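Local structure of guanine nucleotide exchange protein (Legionella pneumophila, 1XSZ) at residues A311-F324 against L335-T347. The protein probably acts as a guanine nucleotide exchange factor for ADP-ribosylation factors, with a cap lying over its active site. Residues are numbered along the deposited sequence; the frame is centred on the assembly and turned at random.
Sequences AKAAADFSSPVKNF and LIKAYDNQKKLIT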
loop_
_atom_site.group_PDB
_atom_site.type_symbol
_atom_site.label_atom_id
_atom_site.label_comp_id
_atom_site.label_asym_id
_atom_site.label_seq_id
_atom_site.Cartn_x
_atom_site.Cartn_y
_atom_site.Cartn_z
ATOM N N ALA A 311 12.091 12.315 -9.154
ATOM C CA ALA A 311 13.039 11.867 -10.171
ATOM C C ALA A 311 14.479 12.097 -9.727
ATOM O O ALA A 311 15.354 11.272 -9.982
ATOM C CB ALA A 311 12.775 12.584 -11.487
ATOM N N LYS A 312 14.724 13.225 -9.066
ATOM C CA LYS A 312 16.070 13.535 -8.586
ATOM C C LYS A 312 16.503 12.529 -7.528
ATOM O O LYS A 312 17.636 12.048 -7.537
ATOM C CB LYS A 312 16.121 14.947 -8.003
ATOM C CG LYS A 312 16.019 16.047 -9.039
ATOM C CD LYS A 312 16.072 17.421 -8.393
ATOM C CE LYS A 312 15.874 18.517 -9.429
ATOM N NZ LYS A 312 15.887 19.870 -8.808
ATOM N N ALA A 313 15.602 12.208 -6.607
ATOM C CA ALA A 313 15.940 11.245 -5.570
ATOM C C ALA A 313 16.268 9.889 -6.204
ATOM O O ALA A 313 17.275 9.265 -5.880
ATOM C CB ALA A 313 14.786 11.110 -4.577
ATOM N N ALA A 314 15.421 9.440 -7.128
ATOM C CA ALA A 314 15.645 8.157 -7.787
ATOM C C ALA A 314 16.942 8.141 -8.595
ATOM O O ALA A 314 17.681 7.155 -8.590
ATOM C CB ALA A 314 14.452 7.825 -8.691
ATOM N N ALA A 315 17.219 9.247 -9.281
ATOM C CA ALA A 315 18.421 9.348 -10.101
ATOM C C ALA A 315 19.706 9.429 -9.288
ATOM O O ALA A 315 20.780 9.133 -9.810
ATOM C CB ALA A 315 18.319 10.552 -11.024
ATOM N N ASP A 316 19.603 9.819 -8.018
ATOM C CA ASP A 316 20.786 9.933 -7.169
ATOM C C ASP A 316 21.389 8.588 -6.771
ATOM O O ASP A 316 22.522 8.529 -6.292
ATOM C CB ASP A 316 20.470 10.760 -5.919
ATOM C CG ASP A 316 20.560 12.255 -6.174
ATOM O OD1 ASP A 316 21.076 12.648 -7.246
ATOM O OD2 ASP A 316 20.132 13.041 -5.306
ATOM N N PHE A 317 20.639 7.506 -6.954
ATOM C CA PHE A 317 21.155 6.178 -6.644
ATOM C C PHE A 317 22.039 5.720 -7.798
ATOM O O PHE A 317 21.763 6.036 -8.954
ATOM C CB PHE A 317 20.027 5.140 -6.533
ATOM C CG PHE A 317 19.236 5.202 -5.258
ATOM C CD1 PHE A 317 18.198 6.112 -5.103
ATOM C CD2 PHE A 317 19.506 4.310 -4.227
ATOM C CE1 PHE A 317 17.435 6.131 -3.943
ATOM C CE2 PHE A 317 18.745 4.323 -3.061
ATOM C CZ PHE A 317 17.708 5.235 -2.924
ATOM N N SER A 318 23.097 4.980 -7.486
ATOM C CA SER A 318 23.959 4.446 -8.531
ATOM C C SER A 318 23.149 3.305 -9.130
ATOM O O SER A 318 23.157 3.073 -10.339
ATOM C CB SER A 318 25.260 3.905 -7.936
ATOM O OG SER A 318 26.053 3.280 -8.931
ATOM N N SER A 319 22.441 2.602 -8.251
ATOM C CA SER A 319 21.592 1.485 -8.639
ATOM C C SER A 319 20.514 1.944 -9.611
ATOM O O SER A 319 20.005 3.058 -9.513
ATOM C CB SER A 319 20.923 0.885 -7.400
ATOM O OG SER A 319 19.900 -0.025 -7.761
ATOM N N PRO A 320 20.156 1.082 -10.572
ATOM C CA PRO A 320 19.129 1.415 -11.556
ATOM C C PRO A 320 17.734 1.284 -10.959
ATOM O O PRO A 320 17.557 0.751 -9.860
ATOM C CB PRO A 320 19.367 0.387 -12.651
ATOM C CG PRO A 320 19.784 -0.822 -11.870
ATOM C CD PRO A 320 20.755 -0.234 -10.858
ATOM N N VAL A 321 16.752 1.794 -11.688
ATOM C CA VAL A 321 15.355 1.691 -11.284
ATOM C C VAL A 321 14.857 0.417 -11.962
ATOM O O VAL A 321 14.971 0.270 -13.184
ATOM C CB VAL A 321 14.547 2.910 -11.765
ATOM C CG1 VAL A 321 13.051 2.623 -11.706
ATOM C CG2 VAL A 321 14.877 4.113 -10.899
ATOM N N LYS A 322 14.305 -0.499 -11.178
ATOM C CA LYS A 322 13.803 -1.763 -11.706
ATOM C C LYS A 322 12.481 -1.595 -12.442
ATOM O O LYS A 322 12.274 -2.177 -13.510
ATOM C CB LYS A 322 13.607 -2.764 -10.568
ATOM C CG LYS A 322 13.140 -4.145 -11.007
ATOM C CD LYS A 322 14.228 -4.871 -11.779
ATOM C CE LYS A 322 13.778 -6.260 -12.191
ATOM N NZ LYS A 322 14.864 -6.996 -12.894
ATOM N N ASN A 323 11.584 -0.797 -11.872
ATOM C CA ASN A 323 10.276 -0.600 -12.474
ATOM C C ASN A 323 9.781 0.832 -12.390
ATOM O O ASN A 323 10.004 1.518 -11.390
ATOM C CB ASN A 323 9.234 -1.489 -11.781
ATOM C CG ASN A 323 9.677 -2.932 -11.658
ATOM O OD1 ASN A 323 9.994 -3.580 -12.650
ATOM N ND2 ASN A 323 9.693 -3.443 -10.431
ATOM N N PHE A 324 9.106 1.268 -13.451
ATOM C CA PHE A 324 8.498 2.589 -13.509
ATOM C C PHE A 324 7.008 2.314 -13.676
ATOM O O PHE A 324 6.622 1.524 -14.543
ATOM C CB PHE A 324 8.944 3.345 -14.760
ATOM C CG PHE A 324 10.413 3.612 -14.830
ATOM C CD1 PHE A 324 10.934 4.804 -14.340
ATOM C CD2 PHE A 324 11.269 2.701 -15.433
ATOM C CE1 PHE A 324 12.295 5.087 -14.456
ATOM C CE2 PHE A 324 12.636 2.971 -15.556
ATOM C CZ PHE A 324 13.148 4.171 -15.065
ATOM N N LEU A 335 7.164 10.094 -15.775
ATOM C CA LEU A 335 8.096 9.668 -14.730
ATOM C C LEU A 335 9.417 9.232 -15.360
ATOM O O LEU A 335 10.496 9.540 -14.854
ATOM C CB LEU A 335 7.506 8.500 -13.934
ATOM C CG LEU A 335 6.250 8.796 -13.112
ATOM C CD1 LEU A 335 5.669 7.500 -12.554
ATOM C CD2 LEU A 335 6.606 9.749 -11.995
ATOM N N ILE A 336 9.330 8.500 -16.465
ATOM C CA ILE A 336 10.514 8.021 -17.160
ATOM C C ILE A 336 11.307 9.185 -17.749
ATOM O O ILE A 336 12.528 9.244 -17.593
ATOM C CB ILE A 336 10.114 7.017 -18.263
ATOM C CG1 ILE A 336 9.684 5.699 -17.612
ATOM C CG2 ILE A 336 11.279 6.779 -19.222
ATOM C CD1 ILE A 336 8.903 4.768 -18.533
ATOM N N LYS A 337 10.625 10.118 -18.403
ATOM C CA LYS A 337 11.324 11.258 -18.983
ATOM C C LYS A 337 12.002 12.114 -17.918
ATOM O O LYS A 337 13.138 12.548 -18.097
ATOM C CB LYS A 337 10.363 12.107 -19.820
ATOM C CG LYS A 337 10.000 11.453 -21.146
ATOM C CD LYS A 337 9.137 12.355 -22.016
ATOM C CE LYS A 337 7.743 12.515 -21.450
ATOM N NZ LYS A 337 6.871 13.283 -22.387
ATOM N N ALA A 338 11.321 12.340 -16.799
ATOM C CA ALA A 338 11.900 13.148 -15.731
ATOM C C ALA A 338 13.148 12.469 -15.172
ATOM O O ALA A 338 14.171 13.117 -14.929
ATOM C CB ALA A 338 10.872 13.372 -14.623
ATOM N N TYR A 339 13.065 11.160 -14.973
ATOM C CA TYR A 339 14.187 10.392 -14.455
ATOM C C TYR A 339 15.350 10.417 -15.447
ATOM O O TYR A 339 16.496 10.661 -15.064
ATOM C CB TYR A 339 13.742 8.951 -14.197
ATOM C CG TYR A 339 14.850 7.998 -13.819
ATOM C CD1 TYR A 339 15.341 7.943 -12.512
ATOM C CD2 TYR A 339 15.384 7.121 -14.762
ATOM C CE1 TYR A 339 16.332 7.028 -12.156
ATOM C CE2 TYR A 339 16.371 6.207 -14.419
ATOM C CZ TYR A 339 16.840 6.161 -13.113
ATOM O OH TYR A 339 17.792 5.230 -12.780
ATOM N N ASP A 340 15.065 10.168 -16.722
ATOM C CA ASP A 340 16.124 10.175 -17.724
ATOM C C ASP A 340 16.785 11.547 -17.825
ATOM O O ASP A 340 17.998 11.641 -18.038
ATOM C CB ASP A 340 15.585 9.762 -19.097
ATOM C CG ASP A 340 15.319 8.270 -19.205
ATOM O OD1 ASP A 340 15.697 7.497 -18.296
ATOM O OD2 ASP A 340 14.731 7.862 -20.231
ATOM N N ASN A 341 15.996 12.607 -17.684
ATOM C CA ASN A 341 16.542 13.957 -17.748
ATOM C C ASN A 341 17.484 14.194 -16.578
ATOM O O ASN A 341 18.544 14.802 -16.742
ATOM C CB ASN A 341 15.421 14.998 -17.756
ATOM C CG ASN A 341 14.661 15.010 -19.064
ATOM O OD1 ASN A 341 15.169 14.559 -20.092
ATOM N ND2 ASN A 341 13.444 15.538 -19.040
ATOM N N GLN A 342 17.114 13.714 -15.396
ATOM C CA GLN A 342 17.986 13.886 -14.242
ATOM C C GLN A 342 19.277 13.085 -14.436
ATOM O O GLN A 342 20.355 13.547 -14.068
ATOM C CB GLN A 342 17.278 13.455 -12.953
ATOM C CG GLN A 342 16.134 14.369 -12.521
ATOM C CD GLN A 342 16.552 15.824 -12.406
ATOM O OE1 GLN A 342 17.645 16.135 -11.929
ATOM N NE2 GLN A 342 15.677 16.726 -12.836
ATOM N N LYS A 343 19.183 11.887 -15.011
ATOM C CA LYS A 343 20.383 11.085 -15.253
ATOM C C LYS A 343 21.285 11.795 -16.261
ATOM O O LYS A 343 22.514 11.754 -16.145
ATOM C CB LYS A 343 20.020 9.689 -15.780
ATOM C CG LYS A 343 19.532 8.721 -14.714
ATOM C CD LYS A 343 20.626 8.413 -13.689
ATOM C CE LYS A 343 20.224 7.249 -12.795
ATOM N NZ LYS A 343 21.232 6.998 -11.720
ATOM N N LYS A 344 20.680 12.434 -17.257
ATOM C CA LYS A 344 21.451 13.154 -18.262
ATOM C C LYS A 344 22.185 14.319 -17.607
ATOM O O LYS A 344 23.342 14.590 -17.930
ATOM C CB LYS A 344 20.538 13.672 -19.377
ATOM C CG LYS A 344 20.045 12.597 -20.330
ATOM C CD LYS A 344 19.224 13.201 -21.457
ATOM C CE LYS A 344 18.797 12.144 -22.463
ATOM N NZ LYS A 344 18.031 12.739 -23.591
ATOM N N LEU A 345 21.512 14.998 -16.685
ATOM C CA LEU A 345 22.116 16.128 -15.981
ATOM C C LEU A 345 23.351 15.647 -15.229
ATOM O O LEU A 345 24.413 16.267 -15.290
ATOM C CB LEU A 345 21.123 16.738 -14.988
ATOM C CG LEU A 345 21.670 17.850 -14.087
ATOM C CD1 LEU A 345 22.159 19.003 -14.947
ATOM C CD2 LEU A 345 20.589 18.321 -13.125
ATOM N N ILE A 346 23.213 14.536 -14.512
ATOM C CA ILE A 346 24.328 13.984 -13.756
ATOM C C ILE A 346 25.473 13.635 -14.702
ATOM O O ILE A 346 26.643 13.890 -14.401
ATOM C CB ILE A 346 23.880 12.736 -12.957
ATOM C CG1 ILE A 346 22.916 13.168 -11.849
ATOM C CG2 ILE A 346 25.083 12.016 -12.363
ATOM C CD1 ILE A 346 22.222 12.007 -11.149
ATOM N N THR A 347 25.141 13.071 -15.857
ATOM C CA THR A 347 26.160 12.716 -16.834
ATOM C C THR A 347 26.952 13.944 -17.277
ATOM O O THR A 347 28.177 13.890 -17.376
ATOM C CB THR A 347 25.529 12.037 -18.069
ATOM O OG1 THR A 347 24.997 10.763 -17.677
ATOM C CG2 THR A 347 26.566 11.830 -19.167
HETATM O O HOH W 1 18.781 5.352 -10.382
HETATM O O HOH W 2 21.556 4.174 -12.398
#
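F324 turns its ring edge toward the face of Y339 in an offset edge-to-face pair, the ring centroids 5.4 Å apart and the planes at 68°. With chi1 at 173°, the ring of Y339 leaves its helix toward the 311-324 segment; there V321 CG2 packs 3.5 Å from Y339 CE1. The ring of F324 is clamped between two aliphatic groups: I336 places CG1 over one face in a CH-pi contact, 3.8 Å from the centroid, and V321 CG1 covers the opposite face. Helix segments 311-315 and 335-347 cross at -56°, and small residues bring them together. A311 CB meets A338 CB at 3.8 Å, while A315 fits as a knob into the hole formed by Y339, Q342, K343 and I346. Bent at chi2, K343 brings its ammonium to the backbone around A315 to F317; NZ donates to A315 O at 2.9 Å and more weakly to F317 O. Two waters extend this grip into the following loop: one joins Y339 OH to the carbonyls of A314 and S319, the other links K343 NZ to S318 O. Helix 332-351 thus packs across helix 306-315 and edge strand 323-325 of the capping domain's antiparallel sheet, whose strand 204-208 contributes Y205 against A311 and A314, with its hydroxyl hydrogen-bonded to L335 O.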